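Oxidoreductase, Gfo/Idh/MocA family (Pseudomonas syringae pv. tomato, PDB 3DTY) is a probable oxidoreductase of the Gfo/Idh/MocA family, a tetramer that binds magnesium and whose Rossmann domain probably takes up a nicotinamide adenine dinucleotide cofactor. Local coordinates at residues Gly27-Cys32 with Glu328-Ala333; Cys114-Cys119 with Val141-Ala146; Gln87-Ala92 with Leu110-Glu115. All coordinates share one frame; numbering follows the deposited sequence.

Contact 1: Gly27-Cys32 with Glu328-Ala333; sequences GYIHRC and EGLFEA
The hydroxyl oxygen of Tyr28, whose ring leans on Phe331, is gripped from across a subunit interface: it is hydrogen-bonded to Asp37 of the second subunit, while Arg36 and Arg321 of that subunit add weak bonds. This hold on the far end of the phenol probably helps to fix where the ring stands. CE2 of Tyr28 approaches CZ of Phe331 to 3.9 Å, with the ring planes turned 79° against each other in an oblique aromatic pair. Phe331 also takes Ile29 and Cys32 along the CD1-CE1 side of its ring. CG1 of Ile29 comes within 3.8 Å of Phe331 CE1, and SG of Cys32 sits 3.9 Å from that same CE1, an oblique sulfur-aromatic contact. The sulfur also lies over one face of the Tyr28 ring, toward its rim, and thus touches both aromatic groups. These side chains pack helix 27-35 of the Rossmann domain against the first turn of helix 330-349, which the sequence family places in the C-terminal alpha/beta domain. Ile29 is fully extended (chi1 -169°, chi2 170°), which carries its CD1 past the phenyl ring to CG of Leu330, 4.2 Å away and crossing that side chain at about a right angle. At the start of that turn Gly329 occupies the N-cap position, and its N donates to OE1 of Glu332 over 2.7 Å, met nearly along the C-O axis. The other carboxylate oxygen of Glu332 forms a salt bridge with Arg36 of its own chain, whereas Arg36 of the second subunit makes a cation-pi contact with Phe331.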
ATOM      1  N   GLY A  27     -18.265 -26.146  -7.275  1.00 15.45           N
ATOM      2  CA  GLY A  27     -18.450 -27.331  -6.456  1.00 13.41           C
ATOM      3  C   GLY A  27     -17.312 -27.542  -5.472  1.00 13.41           C
ATOM      4  O   GLY A  27     -17.523 -28.022  -4.358  1.00 12.54           O
ATOM      5  N   TYR A  28     -16.099 -27.172  -5.871  1.00 11.02           N
ATOM      6  CA  TYR A  28     -14.947 -27.363  -5.004  1.00  9.99           C
ATOM      7  C   TYR A  28     -15.013 -26.561  -3.699  1.00  8.26           C
ATOM      8  O   TYR A  28     -14.894 -27.136  -2.620  1.00  9.00           O
ATOM      9  CB  TYR A  28     -13.650 -27.036  -5.753  1.00 10.63           C
ATOM     10  CG  TYR A  28     -12.397 -27.440  -5.001  1.00 11.53           C
ATOM     11  CD1 TYR A  28     -12.145 -28.783  -4.685  1.00 11.06           C
ATOM     12  CD2 TYR A  28     -11.461 -26.484  -4.599  1.00 10.02           C
ATOM     13  CE1 TYR A  28     -10.991 -29.159  -3.985  1.00  9.22           C
ATOM     14  CE2 TYR A  28     -10.301 -26.853  -3.900  1.00 10.24           C
ATOM     15  CZ  TYR A  28     -10.075 -28.186  -3.597  1.00  9.63           C
ATOM     16  OH  TYR A  28      -8.942 -28.539  -2.891  1.00 10.69           O
ATOM     17  N   ILE A  29     -15.208 -25.249  -3.777  1.00  8.35           N
ATOM     18  CA  ILE A  29     -15.255 -24.470  -2.540  1.00  8.69           C
ATOM     19  C   ILE A  29     -16.409 -24.919  -1.634  1.00  8.50           C
ATOM     20  O   ILE A  29     -16.280 -24.901  -0.410  1.00  7.93           O
ATOM     21  CB  ILE A  29     -15.327 -22.939  -2.813  1.00 10.06           C
ATOM     22  CG1 ILE A  29     -15.107 -22.175  -1.499  1.00 10.61           C
ATOM     23  CG2 ILE A  29     -16.666 -22.562  -3.443  1.00 12.25           C
ATOM     24  CD1 ILE A  29     -14.923 -20.654  -1.671  1.00 10.41           C
ATOM     25  N   HIS A  30     -17.530 -25.337  -2.221  1.00  8.92           N
ATOM     26  CA  HIS A  30     -18.653 -25.820  -1.419  1.00  8.77           C
ATOM     27  C   HIS A  30     -18.224 -27.061  -0.629  1.00  9.86           C
ATOM     28  O   HIS A  30     -18.486 -27.167   0.571  1.00  8.80           O
ATOM     29  CB  HIS A  30     -19.861 -26.168  -2.310  1.00  9.60           C
ATOM     30  CG  HIS A  30     -20.759 -25.004  -2.603  1.00 11.24           C
ATOM     31  ND1 HIS A  30     -21.803 -24.641  -1.775  1.00 10.87           N
ATOM     32  CD2 HIS A  30     -20.751 -24.101  -3.611  1.00 10.20           C
ATOM     33  CE1 HIS A  30     -22.394 -23.565  -2.261  1.00 10.44           C
ATOM     34  NE2 HIS A  30     -21.774 -23.216  -3.376  1.00 11.74           N
ATOM     35  N   ARG A  31     -17.563 -28.002  -1.300  1.00 10.22           N
ATOM     36  CA  ARG A  31     -17.122 -29.225  -0.636  1.00 10.46           C
ATOM     37  C   ARG A  31     -16.064 -28.965   0.431  1.00 10.51           C
ATOM     38  O   ARG A  31     -16.160 -29.475   1.550  1.00 10.82           O
ATOM     39  CB  ARG A  31     -16.592 -30.238  -1.658  1.00 11.87           C
ATOM     40  CG  ARG A  31     -17.662 -30.800  -2.587  1.00 15.69           C
ATOM     41  CD  ARG A  31     -17.201 -32.098  -3.234  1.00 18.47           C
ATOM     42  NE  ARG A  31     -16.017 -31.923  -4.067  1.00 21.56           N
ATOM     43  CZ  ARG A  31     -16.005 -31.245  -5.209  1.00 22.43           C
ATOM     44  NH1 ARG A  31     -17.117 -30.674  -5.659  1.00 23.76           N
ATOM     45  NH2 ARG A  31     -14.878 -31.136  -5.902  1.00 22.51           N
ATOM     46  N   CYS A  32     -15.051 -28.179   0.085  1.00  8.69           N
ATOM     47  CA  CYS A  32     -13.995 -27.858   1.032  1.00  9.98           C
ATOM     48  C   CYS A  32     -14.585 -27.223   2.283  1.00  9.98           C
ATOM     49  O   CYS A  32     -14.203 -27.554   3.401  1.00 10.63           O
ATOM     50  CB  CYS A  32     -12.998 -26.872   0.416  1.00  8.22           C
ATOM     51  SG  CYS A  32     -11.996 -27.516  -0.951  1.00 12.51           S
ATOM     52  N   GLU A 328      -5.147 -15.866   6.229  1.00  9.59           N
ATOM     53  CA  GLU A 328      -6.233 -16.810   5.996  1.00  8.14           C
ATOM     54  C   GLU A 328      -6.856 -16.315   4.698  1.00  8.33           C
ATOM     55  O   GLU A 328      -6.601 -15.176   4.291  1.00  6.41           O
ATOM     56  CB  GLU A 328      -7.251 -16.790   7.141  1.00  7.60           C
ATOM     57  CG  GLU A 328      -6.887 -17.758   8.256  1.00  6.28           C
ATOM     58  CD  GLU A 328      -7.951 -17.877   9.331  1.00  9.61           C
ATOM     59  OE1 GLU A 328      -9.107 -17.471   9.092  1.00  9.24           O
ATOM     60  OE2 GLU A 328      -7.635 -18.394  10.419  1.00  8.12           O
ATOM     61  N   GLY A 329      -7.648 -17.159   4.041  1.00  8.17           N
ATOM     62  CA  GLY A 329      -8.245 -16.760   2.777  1.00  7.39           C
ATOM     63  C   GLY A 329      -9.723 -17.059   2.636  1.00  7.24           C
ATOM     64  O   GLY A 329     -10.373 -17.442   3.603  1.00  9.06           O
ATOM     65  N   LEU A 330     -10.254 -16.902   1.427  1.00  6.70           N
ATOM     66  CA  LEU A 330     -11.681 -17.124   1.198  1.00  7.35           C
ATOM     67  C   LEU A 330     -12.193 -18.514   1.586  1.00  6.57           C
ATOM     68  O   LEU A 330     -13.365 -18.651   1.938  1.00  6.67           O
ATOM     69  CB  LEU A 330     -12.044 -16.828  -0.263  1.00  7.65           C
ATOM     70  CG  LEU A 330     -13.534 -16.867  -0.619  1.00  8.21           C
ATOM     71  CD1 LEU A 330     -14.300 -15.854   0.234  1.00  8.41           C
ATOM     72  CD2 LEU A 330     -13.716 -16.562  -2.091  1.00 10.01           C
ATOM     73  N   PHE A 331     -11.336 -19.534   1.519  1.00  5.44           N
ATOM     74  CA  PHE A 331     -11.751 -20.886   1.896  1.00  6.12           C
ATOM     75  C   PHE A 331     -12.098 -20.947   3.389  1.00  5.93           C
ATOM     76  O   PHE A 331     -13.031 -21.646   3.788  1.00  6.49           O
ATOM     77  CB  PHE A 331     -10.658 -21.912   1.561  1.00  6.65           C
ATOM     78  CG  PHE A 331     -10.657 -22.356   0.114  1.00  8.32           C
ATOM     79  CD1 PHE A 331     -11.592 -23.286  -0.347  1.00  8.49           C
ATOM     80  CD2 PHE A 331      -9.729 -21.842  -0.786  1.00  7.56           C
ATOM     81  CE1 PHE A 331     -11.599 -23.696  -1.683  1.00  8.99           C
ATOM     82  CE2 PHE A 331      -9.727 -22.246  -2.128  1.00 10.44           C
ATOM     83  CZ  PHE A 331     -10.664 -23.175  -2.575  1.00  9.09           C
ATOM     84  N   GLU A 332     -11.349 -20.219   4.212  1.00  6.39           N
ATOM     85  CA  GLU A 332     -11.640 -20.193   5.638  1.00  6.70           C
ATOM     86  C   GLU A 332     -12.971 -19.489   5.836  1.00  7.94           C
ATOM     87  O   GLU A 332     -13.815 -19.954   6.600  1.00 10.18           O
ATOM     88  CB  GLU A 332     -10.555 -19.452   6.429  1.00  6.13           C
ATOM     89  CG  GLU A 332      -9.303 -20.277   6.710  1.00  4.73           C
ATOM     90  CD  GLU A 332      -8.571 -20.652   5.441  1.00  7.12           C
ATOM     91  OE1 GLU A 332      -8.155 -19.732   4.701  1.00  6.71           O
ATOM     92  OE2 GLU A 332      -8.419 -21.869   5.183  1.00  7.21           O
ATOM     93  N   ALA A 333     -13.161 -18.366   5.145  1.00  7.37           N
ATOM     94  CA  ALA A 333     -14.410 -17.627   5.270  1.00  6.52           C
ATOM     95  C   ALA A 333     -15.600 -18.525   4.922  1.00  6.46           C
ATOM     96  O   ALA A 333     -16.610 -18.518   5.624  1.00  6.53           O
ATOM     97  CB  ALA A 333     -14.392 -16.407   4.374  1.00  4.59           C
TER

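Contact 2: Cys114-Cys119 with Val141-Ala146; sequences CEKPLC and VTYGYA
Thr142 OG1 works both ways between Glu115 and Lys116. It accepts the backbone N of Lys116 at 3.2 Å and donates to OE1 of Glu115 in a weak bond of 3.1 Å. With chi1 at 57°, OG1 is tucked between the backbone N and carbonyl carbon of Thr142, within reach of both partners. The stronger partner of Glu115 OE1 is His30, and OE2 accepts a hydrogen bond from water 1 at 2.6 Å; the same water donates to Thr142 O at 2.8 Å. Glu115, Lys116 and Pro117, with a cis peptide before the proline, form the Glu-Lys-Pro signature of Gfo/Idh/MocA proteins, placed where strand 111-114 leaves the parallel sheet. Alongside it the sheet pairing ends with Thr142 N donating to Cys114 O over 3.2 Å, an oxygen that Val141 CA-H approaches as well. Beyond this, the chain turns through inverse gamma turns centred on Thr142 and Tyr143. Lys116 lays CB on Val141 CG1 and CG against the Tyr143 ring, then bends away to hydrogen-bond Asp206 O through NZ. Water 2 links Tyr143 OH, at 3.0 Å, to the backbone N of Leu118.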
ATOM      1  N   CYS A 114     -28.259 -22.548  -0.679  1.00 11.02           N
ATOM      2  CA  CYS A 114     -28.354 -22.214  -2.089  1.00 10.46           C
ATOM      3  C   CYS A 114     -27.312 -21.210  -2.537  1.00 10.35           C
ATOM      4  O   CYS A 114     -27.066 -20.205  -1.869  1.00  9.22           O
ATOM      5  CB  CYS A 114     -29.753 -21.673  -2.401  1.00 12.00           C
ATOM      6  SG  CYS A 114     -30.118 -21.508  -4.178  1.00 14.91           S
ATOM      7  N   GLU A 115     -26.688 -21.503  -3.671  1.00 11.46           N
ATOM      8  CA  GLU A 115     -25.692 -20.617  -4.241  1.00 12.30           C
ATOM      9  C   GLU A 115     -26.509 -19.401  -4.648  1.00 12.46           C
ATOM     10  O   GLU A 115     -27.588 -19.550  -5.225  1.00 12.40           O
ATOM     11  CB  GLU A 115     -25.056 -21.266  -5.475  1.00 12.63           C
ATOM     12  CG  GLU A 115     -24.052 -20.396  -6.229  1.00 15.57           C
ATOM     13  CD  GLU A 115     -22.817 -20.059  -5.403  1.00 16.98           C
ATOM     14  OE1 GLU A 115     -22.429 -20.884  -4.554  1.00 17.27           O
ATOM     15  OE2 GLU A 115     -22.220 -18.980  -5.614  1.00 18.13           O
ATOM     16  N   LYS A 116     -26.041 -18.201  -4.327  1.00 14.09           N
ATOM     17  CA  LYS A 116     -26.812 -17.037  -4.721  1.00 16.41           C
ATOM     18  C   LYS A 116     -26.826 -16.966  -6.245  1.00 17.06           C
ATOM     19  O   LYS A 116     -25.937 -17.497  -6.909  1.00 15.75           O
ATOM     20  CB  LYS A 116     -26.241 -15.746  -4.102  1.00 17.79           C
ATOM     21  CG  LYS A 116     -24.751 -15.753  -3.815  1.00 20.36           C
ATOM     22  CD  LYS A 116     -23.935 -15.453  -5.052  1.00 22.75           C
ATOM     23  CE  LYS A 116     -24.144 -14.014  -5.505  1.00 24.68           C
ATOM     24  NZ  LYS A 116     -23.380 -13.738  -6.742  1.00 24.53           N
ATOM     25  N   PRO A 117     -27.884 -16.375  -6.818  1.00 17.89           N
ATOM     26  CA  PRO A 117     -28.982 -15.801  -6.043  1.00 17.33           C
ATOM     27  C   PRO A 117     -29.972 -16.888  -5.644  1.00 16.30           C
ATOM     28  O   PRO A 117     -29.937 -18.000  -6.168  1.00 16.40           O
ATOM     29  CB  PRO A 117     -29.590 -14.803  -7.011  1.00 18.55           C
ATOM     30  CG  PRO A 117     -29.486 -15.543  -8.309  1.00 17.77           C
ATOM     31  CD  PRO A 117     -28.069 -16.113  -8.258  1.00 18.00           C
ATOM     32  N   LEU A 118     -30.853 -16.556  -4.709  1.00 16.48           N
ATOM     33  CA  LEU A 118     -31.865 -17.489  -4.242  1.00 16.10           C
ATOM     34  C   LEU A 118     -32.845 -17.789  -5.373  1.00 16.02           C
ATOM     35  O   LEU A 118     -33.295 -18.920  -5.548  1.00 16.08           O
ATOM     36  CB  LEU A 118     -32.616 -16.878  -3.068  1.00 17.73           C
ATOM     37  CG  LEU A 118     -33.727 -17.747  -2.498  1.00 19.15           C
ATOM     38  CD1 LEU A 118     -33.133 -19.024  -1.923  1.00 19.25           C
ATOM     39  CD2 LEU A 118     -34.469 -16.964  -1.430  1.00 21.31           C
ATOM     40  N   CYS A 119     -33.173 -16.752  -6.134  1.00 14.28           N
ATOM     41  CA  CYS A 119     -34.092 -16.865  -7.257  1.00 13.18           C
ATOM     42  C   CYS A 119     -34.075 -15.533  -8.004  1.00 12.82           C
ATOM     43  O   CYS A 119     -33.224 -14.680  -7.729  1.00 11.78           O
ATOM     44  CB  CYS A 119     -35.502 -17.206  -6.755  1.00 13.29           C
ATOM     45  SG  CYS A 119     -36.091 -16.163  -5.393  1.00 14.28           S
ATOM     46  N   VAL A 141     -27.804 -18.827   2.053  1.00 11.29           N
ATOM     47  CA  VAL A 141     -27.400 -18.321   0.748  1.00 10.21           C
ATOM     48  C   VAL A 141     -25.915 -17.995   0.878  1.00 10.37           C
ATOM     49  O   VAL A 141     -25.485 -17.429   1.886  1.00 10.59           O
ATOM     50  CB  VAL A 141     -28.185 -17.057   0.373  1.00 11.78           C
ATOM     51  CG1 VAL A 141     -27.788 -16.599  -1.027  1.00 11.86           C
ATOM     52  CG2 VAL A 141     -29.687 -17.340   0.444  1.00 10.25           C
ATOM     53  N   THR A 142     -25.145 -18.337  -0.149  1.00  9.00           N
ATOM     54  CA  THR A 142     -23.697 -18.164  -0.128  1.00 10.20           C
ATOM     55  C   THR A 142     -23.033 -16.803  -0.318  1.00 10.85           C
ATOM     56  O   THR A 142     -22.309 -16.589  -1.292  1.00 11.52           O
ATOM     57  CB  THR A 142     -23.049 -19.150  -1.114  1.00 11.10           C
ATOM     58  OG1 THR A 142     -23.583 -18.941  -2.428  1.00 12.24           O
ATOM     59  CG2 THR A 142     -23.343 -20.579  -0.676  1.00 10.57           C
ATOM     60  N   TYR A 143     -23.277 -15.891   0.615  1.00 11.33           N
ATOM     61  CA  TYR A 143     -22.636 -14.578   0.590  1.00 11.67           C
ATOM     62  C   TYR A 143     -21.433 -14.844   1.502  1.00 10.56           C
ATOM     63  O   TYR A 143     -21.331 -14.312   2.604  1.00 13.03           O
ATOM     64  CB  TYR A 143     -23.560 -13.506   1.188  1.00 11.94           C
ATOM     65  CG  TYR A 143     -24.791 -13.195   0.354  1.00 14.96           C
ATOM     66  CD1 TYR A 143     -24.674 -12.740  -0.961  1.00 15.48           C
ATOM     67  CD2 TYR A 143     -26.076 -13.353   0.879  1.00 15.60           C
ATOM     68  CE1 TYR A 143     -25.803 -12.452  -1.733  1.00 16.49           C
ATOM     69  CE2 TYR A 143     -27.214 -13.062   0.115  1.00 16.47           C
ATOM     70  CZ  TYR A 143     -27.067 -12.615  -1.189  1.00 16.69           C
ATOM     71  OH  TYR A 143     -28.181 -12.338  -1.954  1.00 19.88           O
ATOM     72  N   GLY A 144     -20.547 -15.708   1.015  1.00  9.22           N
ATOM     73  CA  GLY A 144     -19.379 -16.145   1.760  1.00  8.12           C
ATOM     74  C   GLY A 144     -18.315 -15.172   2.214  1.00  9.36           C
ATOM     75  O   GLY A 144     -17.479 -15.540   3.036  1.00  9.54           O
ATOM     76  N   TYR A 145     -18.311 -13.953   1.682  1.00  8.50           N
ATOM     77  CA  TYR A 145     -17.311 -12.979   2.101  1.00  8.82           C
ATOM     78  C   TYR A 145     -17.580 -12.599   3.550  1.00  7.62           C
ATOM     79  O   TYR A 145     -16.678 -12.174   4.271  1.00  7.68           O
ATOM     80  CB  TYR A 145     -17.357 -11.758   1.185  1.00  7.74           C
ATOM     81  CG  TYR A 145     -16.937 -12.096  -0.234  1.00  9.08           C
ATOM     82  CD1 TYR A 145     -15.599 -12.336  -0.541  1.00  7.38           C
ATOM     83  CD2 TYR A 145     -17.884 -12.243  -1.251  1.00  6.93           C
ATOM     84  CE1 TYR A 145     -15.211 -12.715  -1.809  1.00  6.72           C
ATOM     85  CE2 TYR A 145     -17.507 -12.626  -2.531  1.00  6.88           C
ATOM     86  CZ  TYR A 145     -16.168 -12.860  -2.799  1.00  7.32           C
ATOM     87  OH  TYR A 145     -15.780 -13.246  -4.048  1.00  9.22           O
ATOM     88  N   ALA A 146     -18.829 -12.776   3.971  1.00  6.38           N
ATOM     89  CA  ALA A 146     -19.240 -12.480   5.341  1.00  6.81           C
ATOM     90  C   ALA A 146     -18.588 -13.455   6.328  1.00  7.24           C
ATOM     91  O   ALA A 146     -18.700 -13.297   7.546  1.00  8.95           O
ATOM     92  CB  ALA A 146     -20.756 -12.557   5.453  1.00  7.32           C
TER
HETATM   93  O   HOH W   1     -21.398 -17.269  -3.877  1.00 15.95           O
HETATM   94  O   HOH W   2     -30.537 -14.018  -2.686  1.00 16.34           O

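Contact 3: Gln87-Ala92 with Leu110-Glu115; sequences QAVSIA and LHVVCE
Val89 and His111 share one rung of a regular parallel ladder, in which the backbone bonds come first. Val89 N donates to His111 O, and Val89 O in turn accepts Val113 N, each over 3.0 Å; one step on, Ile91 N reaches Val113 O at 3.0 Å and Ile91 O takes Glu115 N. A slightly longer bond, from His111 N to Gln87 O at 3.2 Å, opens the series, and that carbonyl oxygen also lies at the edge of the imidazole, near its plane. CA-H...O contacts fill in between, such as that of Ser90 CA with Val113 O at 3.1 Å. Strands 88-92 and 111-114, at 22° to each other, are neighbours in the Rossmann sheet, and helix 98-107 connects them in a beta-alpha-beta crossover.

Apolar contacts occupy the face carrying Val89, Ile91, Val112 and Cys114. Ile91, with CG1 beside its backbone N (chi1 -53°), brings CD1 to 3.7 Å from Val112 CG1, while Val89 CG1 rests on Val112 CG2 and Leu110 CD1. The crossover helix covers this layer, through Ile101, Thr102 and Ala105 among others.

The face of Ala88, Ser90, His111 and Val113 is more mixed. Ser90 OG lies 3.5 Å from Val113 CB, yet its polar needs are met by Tyr338 of helix 330-349 and by Trp15. With five main-chain bonds fixing the register and one hydroxyl satisfied from outside the pair, the side chains between the strands are left to meet almost wholly by van der Waals packing.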
ATOM      1  N   GLN A  87     -29.944 -34.855   5.217  1.00 12.84           N
ATOM      2  CA  GLN A  87     -30.612 -33.899   6.092  1.00 13.04           C
ATOM      3  C   GLN A  87     -30.540 -32.512   5.472  1.00 12.70           C
ATOM      4  O   GLN A  87     -31.353 -31.637   5.775  1.00 11.23           O
ATOM      5  CB  GLN A  87     -29.926 -33.861   7.459  1.00 13.91           C
ATOM      6  CG  GLN A  87     -30.099 -35.115   8.284  1.00 14.57           C
ATOM      7  CD  GLN A  87     -29.123 -35.176   9.437  1.00 14.95           C
ATOM      8  OE1 GLN A  87     -27.934 -35.429   9.247  1.00 15.19           O
ATOM      9  NE2 GLN A  87     -29.616 -34.935  10.642  1.00 19.07           N
ATOM     10  N   ALA A  88     -29.559 -32.319   4.597  1.00 11.91           N
ATOM     11  CA  ALA A  88     -29.362 -31.028   3.956  1.00 11.02           C
ATOM     12  C   ALA A  88     -28.832 -31.158   2.532  1.00 10.80           C
ATOM     13  O   ALA A  88     -28.234 -32.171   2.167  1.00  9.87           O
ATOM     14  CB  ALA A  88     -28.402 -30.196   4.791  1.00 10.18           C
ATOM     15  N   VAL A  89     -29.050 -30.121   1.731  1.00 10.30           N
ATOM     16  CA  VAL A  89     -28.583 -30.130   0.349  1.00 10.27           C
ATOM     17  C   VAL A  89     -28.092 -28.758  -0.110  1.00 10.42           C
ATOM     18  O   VAL A  89     -28.675 -27.726   0.232  1.00  9.70           O
ATOM     19  CB  VAL A  89     -29.701 -30.613  -0.618  1.00 10.14           C
ATOM     20  CG1 VAL A  89     -30.908 -29.688  -0.533  1.00 10.22           C
ATOM     21  CG2 VAL A  89     -29.182 -30.661  -2.037  1.00  9.98           C
ATOM     22  N   SER A  90     -27.000 -28.758  -0.867  1.00  9.27           N
ATOM     23  CA  SER A  90     -26.439 -27.526  -1.406  1.00  9.62           C
ATOM     24  C   SER A  90     -26.690 -27.547  -2.906  1.00 10.64           C
ATOM     25  O   SER A  90     -26.358 -28.514  -3.586  1.00 10.62           O
ATOM     26  CB  SER A  90     -24.942 -27.445  -1.112  1.00  7.99           C
ATOM     27  OG  SER A  90     -24.719 -27.203   0.269  1.00  6.48           O
ATOM     28  N   ILE A  91     -27.288 -26.473  -3.403  1.00  9.01           N
ATOM     29  CA  ILE A  91     -27.639 -26.338  -4.810  1.00 11.32           C
ATOM     30  C   ILE A  91     -26.584 -25.497  -5.518  1.00 11.56           C
ATOM     31  O   ILE A  91     -26.387 -24.334  -5.183  1.00 12.48           O
ATOM     32  CB  ILE A  91     -29.032 -25.653  -4.945  1.00 11.57           C
ATOM     33  CG1 ILE A  91     -30.067 -26.411  -4.106  1.00 12.61           C
ATOM     34  CG2 ILE A  91     -29.472 -25.611  -6.399  1.00 13.78           C
ATOM     35  CD1 ILE A  91     -31.379 -25.667  -3.932  1.00 13.09           C
ATOM     36  N   ALA A  92     -25.906 -26.085  -6.495  1.00 12.19           N
ATOM     37  CA  ALA A  92     -24.872 -25.363  -7.219  1.00 14.16           C
ATOM     38  C   ALA A  92     -25.104 -25.390  -8.726  1.00 15.26           C
ATOM     39  O   ALA A  92     -24.176 -25.243  -9.512  1.00 16.50           O
ATOM     40  CB  ALA A  92     -23.500 -25.936  -6.881  1.00 14.22           C
ATOM     41  N   LEU A 110     -35.948 -30.754   3.658  1.00 11.23           N
ATOM     42  CA  LEU A 110     -34.498 -30.631   3.679  1.00  9.16           C
ATOM     43  C   LEU A 110     -34.009 -29.212   3.939  1.00  8.49           C
ATOM     44  O   LEU A 110     -34.572 -28.253   3.406  1.00  7.12           O
ATOM     45  CB  LEU A 110     -33.920 -31.101   2.345  1.00 11.90           C
ATOM     46  CG  LEU A 110     -34.231 -32.529   1.888  1.00 15.23           C
ATOM     47  CD1 LEU A 110     -33.628 -32.745   0.506  1.00 14.35           C
ATOM     48  CD2 LEU A 110     -33.669 -33.538   2.895  1.00 14.86           C
ATOM     49  N   HIS A 111     -32.980 -29.076   4.774  1.00  7.66           N
ATOM     50  CA  HIS A 111     -32.396 -27.756   5.003  1.00  9.69           C
ATOM     51  C   HIS A 111     -31.648 -27.485   3.706  1.00  8.88           C
ATOM     52  O   HIS A 111     -31.047 -28.395   3.129  1.00  9.85           O
ATOM     53  CB  HIS A 111     -31.380 -27.747   6.148  1.00 10.27           C
ATOM     54  CG  HIS A 111     -31.986 -27.891   7.506  1.00 12.03           C
ATOM     55  ND1 HIS A 111     -31.917 -29.063   8.228  1.00 13.67           N
ATOM     56  CD2 HIS A 111     -32.665 -27.011   8.279  1.00 12.11           C
ATOM     57  CE1 HIS A 111     -32.529 -28.899   9.389  1.00 12.24           C
ATOM     58  NE2 HIS A 111     -32.991 -27.662   9.446  1.00 14.64           N
ATOM     59  N   VAL A 112     -31.674 -26.238   3.260  1.00  8.93           N
ATOM     60  CA  VAL A 112     -31.015 -25.864   2.017  1.00  9.12           C
ATOM     61  C   VAL A 112     -29.919 -24.815   2.147  1.00  8.95           C
ATOM     62  O   VAL A 112     -29.973 -23.923   2.993  1.00  9.10           O
ATOM     63  CB  VAL A 112     -32.049 -25.314   1.000  1.00  9.13           C
ATOM     64  CG1 VAL A 112     -31.374 -24.991  -0.330  1.00 12.24           C
ATOM     65  CG2 VAL A 112     -33.160 -26.321   0.800  1.00  8.32           C
ATOM     66  N   VAL A 113     -28.907 -24.956   1.305  1.00  9.63           N
ATOM     67  CA  VAL A 113     -27.828 -23.985   1.219  1.00 11.14           C
ATOM     68  C   VAL A 113     -27.826 -23.737  -0.280  1.00 10.42           C
ATOM     69  O   VAL A 113     -27.480 -24.621  -1.055  1.00 10.60           O
ATOM     70  CB  VAL A 113     -26.478 -24.549   1.662  1.00 10.79           C
ATOM     71  CG1 VAL A 113     -25.378 -23.552   1.330  1.00 11.86           C
ATOM     72  CG2 VAL A 113     -26.496 -24.814   3.159  1.00 12.35           C
ATOM     73  N   CYS A 114     -28.259 -22.548  -0.679  1.00 11.02           N
ATOM     74  CA  CYS A 114     -28.354 -22.214  -2.089  1.00 10.46           C
ATOM     75  C   CYS A 114     -27.312 -21.210  -2.537  1.00 10.35           C
ATOM     76  O   CYS A 114     -27.066 -20.205  -1.869  1.00  9.22           O
ATOM     77  CB  CYS A 114     -29.753 -21.673  -2.401  1.00 12.00           C
ATOM     78  SG  CYS A 114     -30.118 -21.508  -4.178  1.00 14.91           S
ATOM     79  N   GLU A 115     -26.688 -21.503  -3.671  1.00 11.46           N
ATOM     80  CA  GLU A 115     -25.692 -20.617  -4.241  1.00 12.30           C
ATOM     81  C   GLU A 115     -26.509 -19.401  -4.648  1.00 12.46           C
ATOM     82  O   GLU A 115     -27.588 -19.550  -5.225  1.00 12.40           O
ATOM     83  CB  GLU A 115     -25.056 -21.266  -5.475  1.00 12.63           C
ATOM     84  CG  GLU A 115     -24.052 -20.396  -6.229  1.00 15.57           C
ATOM     85  CD  GLU A 115     -22.817 -20.059  -5.403  1.00 16.98           C
ATOM     86  OE1 GLU A 115     -22.429 -20.884  -4.554  1.00 17.27           O
ATOM     87  OE2 GLU A 115     -22.220 -18.980  -5.614  1.00 18.13           O
TER

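Contacts 2 and 3 are buried and follow one another along the chain, sharing Cys114 and Glu115: residues 87-92 with 110-115 pair two inner strands of the Rossmann sheet, and 114-119 with 141-146 continue from its strand ends into loops. Contact 1, partly buried and about 13 Å from contact 2 between centres, joins helices of different domains beside a subunit interface. Chemistry changes accordingly, from main-chain pairing in contact 3, through side-chain and water bonds in contact 2, to apolar and aromatic packing in contact 1. His30 ties them together, its NE2 lying 2.7 Å from Glu115 OE1. Helix 330-349 touches all three.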